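Local coordinates for protein putative tagatose-6-phosphate ketose/aldose isomerase (PDB 3C3J) that is a putative isomerase of the SIS family, built from two SIS domains, each with a parallel beta-sheet flanked by helices, at residues R25-S30 / Q338-L343; A65-I70 / S174-M179. All coordinates share one frame; numbering follows the deposited sequence.

How the contacts relate
Both contacts are buried and link helices, and their centres lie about 10 Å apart. Contact 1 brings helix 23-49, near the start of the chain, against helix 335-356 of the second SIS domain, joining segments whose closest ends are 308 residues apart. Contact 2 lies inside the loop thus closed and pairs two helices of the first SIS domain, near the centre of the chain. The chemistry differs accordingly: one pair of aromatic rings bridges widely spaced helices in contact 1, whereas aliphatic chains and a selenomethionine mesh in contact 2. Helix 174-187 connects them, since Trp-27 NE1 probably hydrogen-bonds Thr-177 OG1 at 2.9 Å and Phe-340 packs on the same threonine.

Contact 1. Residues R25-S30 / Q338-L343; sequences RAWIRS and QAFCFL
An edge-to-face (T-shaped) aromatic pair, Trp-27 with Phe-340, joins helix 23-49, near the start of the chain, to helix 335-356 of the second SIS domain. The helices are far apart here, with the nearest CA atoms, those of Trp-27 and Phe-340, separated by 10.4 Å, and two large rings span the gap. The edge of the phenyl ring is directed at one face of the indole. Its CD1 atom lies 3.7 Å from Trp-27 CZ2 and sits toward the rim of the six-membered ring, not over its middle. The same CD1 is 3.8 Å from Trp-27 CH2, and the CB of Phe-340 adds a contact of 3.9 Å to that CH2, so the root of the phenylalanine side chain also rests against the indole. The ring centroids of Trp-27 and Phe-340 are 5.1 Å apart and the planes are inclined at 70°. In both residues CG stands anti to the carbonyl carbon (chi1 -60° in Trp-27, -66° in Phe-340). With both CB atoms directed at the opposing helix, this carries the two rings past each other in opposite directions, until Phe-340 CD1 lies over one face of the indole, near the CZ2-CH2 side of its benzo ring. The pyrrole nitrogen is used elsewhere: NE1 is engaged by Thr-177, which should restrict rotation of the indole. Phe-340 in turn makes a second edge-to-face contact with Phe-197. Around the pair, helix 174-187 contributes Thr-178 against Trp-27 and Ala-181 against Phe-340, while Cys-204 of helix 198-210 packs on the indole. The aromatic bridge thus lies amid helices of both halves of the chain, with helix 235-249 covering neighbouring residues of 338-343.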
loop_
_atom_site.group_PDB
_atom_site.type_symbol
_atom_site.label_atom_id
_atom_site.label_comp_id
_atom_site.label_asym_id
_atom_site.label_seq_id
_atom_site.Cartn_x
_atom_site.Cartn_y
_atom_site.Cartn_z
ATOM N N ARG A 25 -3.583 -23.874 -17.748
ATOM C CA ARG A 25 -2.705 -24.492 -18.713
ATOM C C ARG A 25 -1.408 -23.717 -18.857
ATOM O O ARG A 25 -0.335 -24.305 -18.942
ATOM C CB ARG A 25 -3.401 -24.565 -20.070
ATOM C CG ARG A 25 -2.638 -25.317 -21.130
ATOM C CD ARG A 25 -3.511 -25.565 -22.292
ATOM N NE ARG A 25 -3.910 -24.288 -22.878
ATOM C CZ ARG A 25 -4.755 -24.163 -23.887
ATOM N NH1 ARG A 25 -5.317 -25.226 -24.415
ATOM N NH2 ARG A 25 -5.035 -22.967 -24.361
ATOM N N ALA A 26 -1.521 -22.391 -18.885
ATOM C CA ALA A 26 -0.338 -21.523 -18.999
ATOM C C ALA A 26 0.603 -21.674 -17.788
ATOM O O ALA A 26 1.838 -21.681 -17.940
ATOM C CB ALA A 26 -0.769 -20.056 -19.202
ATOM N N TRP A 27 0.028 -21.827 -16.599
ATOM C CA TRP A 27 0.824 -21.957 -15.371
ATOM C C TRP A 27 1.738 -23.173 -15.447
ATOM O O TRP A 27 2.934 -23.085 -15.189
ATOM C CB TRP A 27 -0.085 -22.054 -14.149
ATOM C CG TRP A 27 -0.961 -20.863 -13.955
ATOM C CD1 TRP A 27 -0.785 -19.620 -14.511
ATOM C CD2 TRP A 27 -2.119 -20.775 -13.136
ATOM N NE1 TRP A 27 -1.759 -18.789 -14.113
ATOM C CE2 TRP A 27 -2.614 -19.462 -13.273
ATOM C CE3 TRP A 27 -2.808 -21.679 -12.318
ATOM C CZ2 TRP A 27 -3.760 -19.017 -12.602
ATOM C CZ3 TRP A 27 -3.969 -21.232 -11.648
ATOM C CH2 TRP A 27 -4.417 -19.924 -11.788
ATOM N N ILE A 28 1.173 -24.300 -15.854
ATOM C CA ILE A 28 1.917 -25.555 -15.912
ATOM C C ILE A 28 2.940 -25.547 -17.064
ATOM O O ILE A 28 4.040 -26.036 -16.899
ATOM C CB ILE A 28 0.956 -26.771 -15.917
ATOM C CG1 ILE A 28 0.104 -26.747 -14.655
ATOM C CG2 ILE A 28 1.738 -28.068 -15.943
ATOM C CD1 ILE A 28 0.911 -26.483 -13.368
ATOM N N ARG A 29 2.591 -24.920 -18.185
ATOM C CA ARG A 29 3.505 -24.678 -19.273
ATOM C C ARG A 29 4.701 -23.868 -18.786
ATOM O O ARG A 29 5.839 -24.227 -19.079
ATOM C CB ARG A 29 2.799 -23.956 -20.429
ATOM C CG ARG A 29 2.159 -24.915 -21.406
ATOM C CD ARG A 29 1.144 -24.273 -22.330
ATOM N NE ARG A 29 1.609 -23.127 -23.117
ATOM C CZ ARG A 29 2.376 -23.194 -24.195
ATOM N NH1 ARG A 29 2.683 -22.080 -24.847
ATOM N NH2 ARG A 29 2.891 -24.347 -24.605
ATOM N N SER A 30 4.461 -22.823 -17.990
ATOM C CA SER A 30 5.589 -22.010 -17.553
ATOM C C SER A 30 6.504 -22.801 -16.598
ATOM O O SER A 30 7.742 -22.743 -16.723
ATOM C CB SER A 30 5.152 -20.715 -16.888
ATOM O OG SER A 30 6.297 -19.894 -16.764
ATOM N N GLN A 338 -3.537 -19.941 -2.581
ATOM C CA GLN A 338 -4.917 -19.415 -2.558
ATOM C C GLN A 338 -5.162 -18.163 -3.391
ATOM O O GLN A 338 -6.264 -17.970 -3.898
ATOM C CB GLN A 338 -5.321 -19.036 -1.130
ATOM C CG GLN A 338 -5.636 -20.196 -0.210
ATOM C CD GLN A 338 -6.722 -19.829 0.795
ATOM O OE1 GLN A 338 -6.602 -18.858 1.584
ATOM N NE2 GLN A 338 -7.782 -20.587 0.773
ATOM N N ALA A 339 -4.163 -17.283 -3.462
ATOM C CA ALA A 339 -4.266 -16.041 -4.214
ATOM C C ALA A 339 -4.765 -16.332 -5.633
ATOM O O ALA A 339 -5.606 -15.616 -6.155
ATOM C CB ALA A 339 -2.905 -15.309 -4.268
ATOM N N PHE A 340 -4.258 -17.402 -6.233
ATOM C CA PHE A 340 -4.663 -17.814 -7.593
ATOM C C PHE A 340 -6.167 -18.134 -7.672
ATOM O O PHE A 340 -6.877 -17.665 -8.569
ATOM C CB PHE A 340 -3.817 -18.996 -8.055
ATOM C CG PHE A 340 -2.369 -18.641 -8.242
ATOM C CD1 PHE A 340 -1.894 -18.214 -9.471
ATOM C CD2 PHE A 340 -1.483 -18.721 -7.185
ATOM C CE1 PHE A 340 -0.563 -17.868 -9.621
ATOM C CE2 PHE A 340 -0.124 -18.383 -7.335
ATOM C CZ PHE A 340 0.326 -17.949 -8.540
ATOM N N CYS A 341 -6.650 -18.893 -6.706
ATOM C CA CYS A 341 -8.078 -19.228 -6.595
ATOM C C CYS A 341 -8.954 -17.984 -6.452
ATOM O O CYS A 341 -9.929 -17.843 -7.172
ATOM C CB CYS A 341 -8.320 -20.127 -5.397
ATOM S SG CYS A 341 -7.272 -21.635 -5.332
ATOM N N PHE A 342 -8.597 -17.080 -5.539
ATOM C CA PHE A 342 -9.396 -15.862 -5.335
ATOM C C PHE A 342 -9.440 -15.014 -6.600
ATOM O O PHE A 342 -10.496 -14.495 -6.964
ATOM C CB PHE A 342 -8.855 -15.034 -4.175
ATOM C CG PHE A 342 -8.943 -15.727 -2.833
ATOM C CD1 PHE A 342 -10.159 -16.202 -2.355
ATOM C CD2 PHE A 342 -7.814 -15.887 -2.050
ATOM C CE1 PHE A 342 -10.237 -16.840 -1.112
ATOM C CE2 PHE A 342 -7.878 -16.512 -0.808
ATOM C CZ PHE A 342 -9.101 -16.993 -0.337
ATOM N N LEU A 343 -8.300 -14.887 -7.272
ATOM C CA LEU A 343 -8.218 -14.120 -8.495
ATOM C C LEU A 343 -9.152 -14.631 -9.605
ATOM O O LEU A 343 -9.675 -13.831 -10.365
ATOM C CB LEU A 343 -6.756 -14.029 -8.989
ATOM C CG LEU A 343 -5.921 -13.022 -8.186
ATOM C CD1 LEU A 343 -4.460 -13.083 -8.624
ATOM C CD2 LEU A 343 -6.462 -11.563 -8.235
#

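Contact 2. Residues A65-I70 / S174-M179; sequences AFIGDI and SSITTM
Ile-67 of helix 63-79 reaches across to Ile-176 and Met-179 of helix 174-187, three residues apart and thus one turn from each other. The CA atoms of Ile-67 and Ile-176 come within 7.2 Å, and all three side chains start out toward the facing helix. Ile-67 holds its longer branch beside the backbone N, with CG1 anti to the carbonyl carbon (chi1 -61°), and keeps it extended out to CD1. CG1 then lies 3.7 Å from Ile-176 CG1, and CD1 travels on to the selenomethionine. Ile-176 takes a different shape: CG1 is anti to the backbone N (chi1 178°), which places CG2 between N and the carbonyl carbon, and chi2 of -87° turns the terminal methyl aside. Its CG1 therefore offers a methylene flank, along which the Ile-67 branch runs in the opposite sense. Met-179, a selenomethionine, meets Ile-67 at about a right angle. Its chain is extended at chi2 but bends at the final torsion, folding the terminal methyl back so that CE is 3.9 Å from Ile-67 CD1. Met-179 CB lies at the same 3.9 Å from that CD1, so the isoleucine methyl rests against the bent chain at both CB and CE. On the far side of helix 174-187, Thr-178 OG1 donates to Ser-174 O at 2.7 Å. That carbonyl also accepts from Thr-178 N, and the hydroxyl approaches tilted from the carbonyl plane. Ser-174 OG and Ser-175 OG hydrogen-bond the carboxylate of Asp-167. The contact joins two helices of the first SIS domain, an alpha/beta fold with a parallel sheet, in which helix 63-79 follows strand 55-59 in a strand-turn-helix unit.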
loop_
_atom_site.group_PDB
_atom_site.type_symbol
_atom_site.label_atom_id
_atom_site.label_comp_id
_atom_site.label_asym_id
_atom_site.label_seq_id
_atom_site.Cartn_x
_atom_site.Cartn_y
_atom_site.Cartn_z
ATOM N N ALA A 65 2.843 -4.632 -10.235
ATOM C CA ALA A 65 3.357 -4.258 -8.912
ATOM C C ALA A 65 2.756 -5.138 -7.828
ATOM O O ALA A 65 3.386 -5.378 -6.790
ATOM C CB ALA A 65 3.055 -2.791 -8.603
ATOM N N PHE A 66 1.536 -5.616 -8.045
ATOM C CA PHE A 66 0.831 -6.347 -6.980
ATOM C C PHE A 66 1.369 -7.761 -6.796
ATOM O O PHE A 66 1.149 -8.369 -5.752
ATOM C CB PHE A 66 -0.690 -6.350 -7.230
ATOM C CG PHE A 66 -1.252 -4.983 -7.500
ATOM C CD1 PHE A 66 -0.712 -3.844 -6.901
ATOM C CD2 PHE A 66 -2.344 -4.822 -8.357
ATOM C CE1 PHE A 66 -1.234 -2.564 -7.189
ATOM C CE2 PHE A 66 -2.858 -3.569 -8.626
ATOM C CZ PHE A 66 -2.307 -2.435 -8.042
ATOM N N ILE A 67 2.128 -8.272 -7.760
ATOM C CA ILE A 67 2.780 -9.572 -7.601
ATOM C C ILE A 67 3.650 -9.567 -6.337
ATOM O O ILE A 67 3.469 -10.388 -5.465
ATOM C CB ILE A 67 3.622 -9.989 -8.847
ATOM C CG1 ILE A 67 2.704 -10.094 -10.075
ATOM C CG2 ILE A 67 4.418 -11.343 -8.571
ATOM C CD1 ILE A 67 3.427 -10.262 -11.371
ATOM N N GLY A 68 4.570 -8.614 -6.252
ATOM C CA GLY A 68 5.435 -8.476 -5.098
ATOM C C GLY A 68 4.651 -8.245 -3.833
ATOM O O GLY A 68 5.034 -8.718 -2.788
ATOM N N ASP A 69 3.562 -7.488 -3.914
ATOM C CA ASP A 69 2.666 -7.280 -2.763
ATOM C C ASP A 69 2.120 -8.594 -2.218
ATOM O O ASP A 69 2.037 -8.773 -0.988
ATOM C CB ASP A 69 1.523 -6.337 -3.101
ATOM C CG ASP A 69 1.989 -4.889 -3.337
ATOM O OD1 ASP A 69 3.132 -4.546 -2.995
ATOM O OD2 ASP A 69 1.198 -4.090 -3.888
ATOM N N ILE A 70 1.782 -9.517 -3.116
ATOM C CA ILE A 70 1.258 -10.824 -2.698
ATOM C C ILE A 70 2.380 -11.737 -2.159
ATOM O O ILE A 70 2.200 -12.364 -1.100
ATOM C CB ILE A 70 0.489 -11.509 -3.819
ATOM C CG1 ILE A 70 -0.706 -10.639 -4.245
ATOM C CG2 ILE A 70 -0.023 -12.895 -3.388
ATOM C CD1 ILE A 70 -1.332 -11.034 -5.559
ATOM N N SER A 174 -3.867 -13.596 -17.432
ATOM C CA SER A 174 -2.872 -14.698 -17.478
ATOM C C SER A 174 -1.424 -14.220 -17.377
ATOM O O SER A 174 -0.564 -14.970 -16.914
ATOM C CB SER A 174 -3.040 -15.596 -18.720
ATOM O OG SER A 174 -2.634 -14.968 -19.924
ATOM N N SER A 175 -1.133 -12.996 -17.805
ATOM C CA SER A 175 0.241 -12.461 -17.690
ATOM C C SER A 175 0.635 -12.371 -16.196
ATOM O O SER A 175 1.634 -12.964 -15.767
ATOM C CB SER A 175 0.363 -11.110 -18.391
ATOM O OG SER A 175 -0.642 -10.217 -17.955
ATOM N N ILE A 176 -0.192 -11.700 -15.406
ATOM C CA ILE A 176 0.088 -11.531 -13.991
ATOM C C ILE A 176 0.159 -12.884 -13.247
ATOM O O ILE A 176 1.122 -13.149 -12.552
ATOM C CB ILE A 176 -0.863 -10.512 -13.273
ATOM C CG1 ILE A 176 -0.531 -10.436 -11.773
ATOM C CG2 ILE A 176 -2.341 -10.840 -13.434
ATOM C CD1 ILE A 176 -1.198 -11.436 -10.902
ATOM N N THR A 177 -0.845 -13.735 -13.393
ATOM C CA THR A 177 -0.838 -15.005 -12.661
ATOM C C THR A 177 0.328 -15.917 -13.096
ATOM O O THR A 177 0.958 -16.582 -12.248
ATOM C CB THR A 177 -2.200 -15.720 -12.724
ATOM O OG1 THR A 177 -2.527 -16.018 -14.096
ATOM C CG2 THR A 177 -3.298 -14.846 -12.011
ATOM N N THR A 178 0.676 -15.911 -14.378
ATOM C CA THR A 178 1.758 -16.784 -14.824
ATOM C C THR A 178 3.122 -16.272 -14.349
ATOM O O THR A 178 3.972 -17.057 -13.892
ATOM C CB THR A 178 1.704 -17.061 -16.362
ATOM O OG1 THR A 178 0.375 -17.482 -16.722
ATOM C CG2 THR A 178 2.723 -18.162 -16.739
HETATM N N MSE A 179 3.305 -14.955 -14.377
HETATM C CA MSE A 179 4.513 -14.347 -13.832
HETATM C C MSE A 179 4.645 -14.624 -12.341
HETATM O O MSE A 179 5.737 -14.939 -11.882
HETATM C CB MSE A 179 4.548 -12.835 -14.114
HETATM C CG MSE A 179 4.837 -12.533 -15.581
HETATM SE SE MSE A 179 5.099 -10.620 -15.978
HETATM C CE MSE A 179 3.482 -9.930 -15.227
#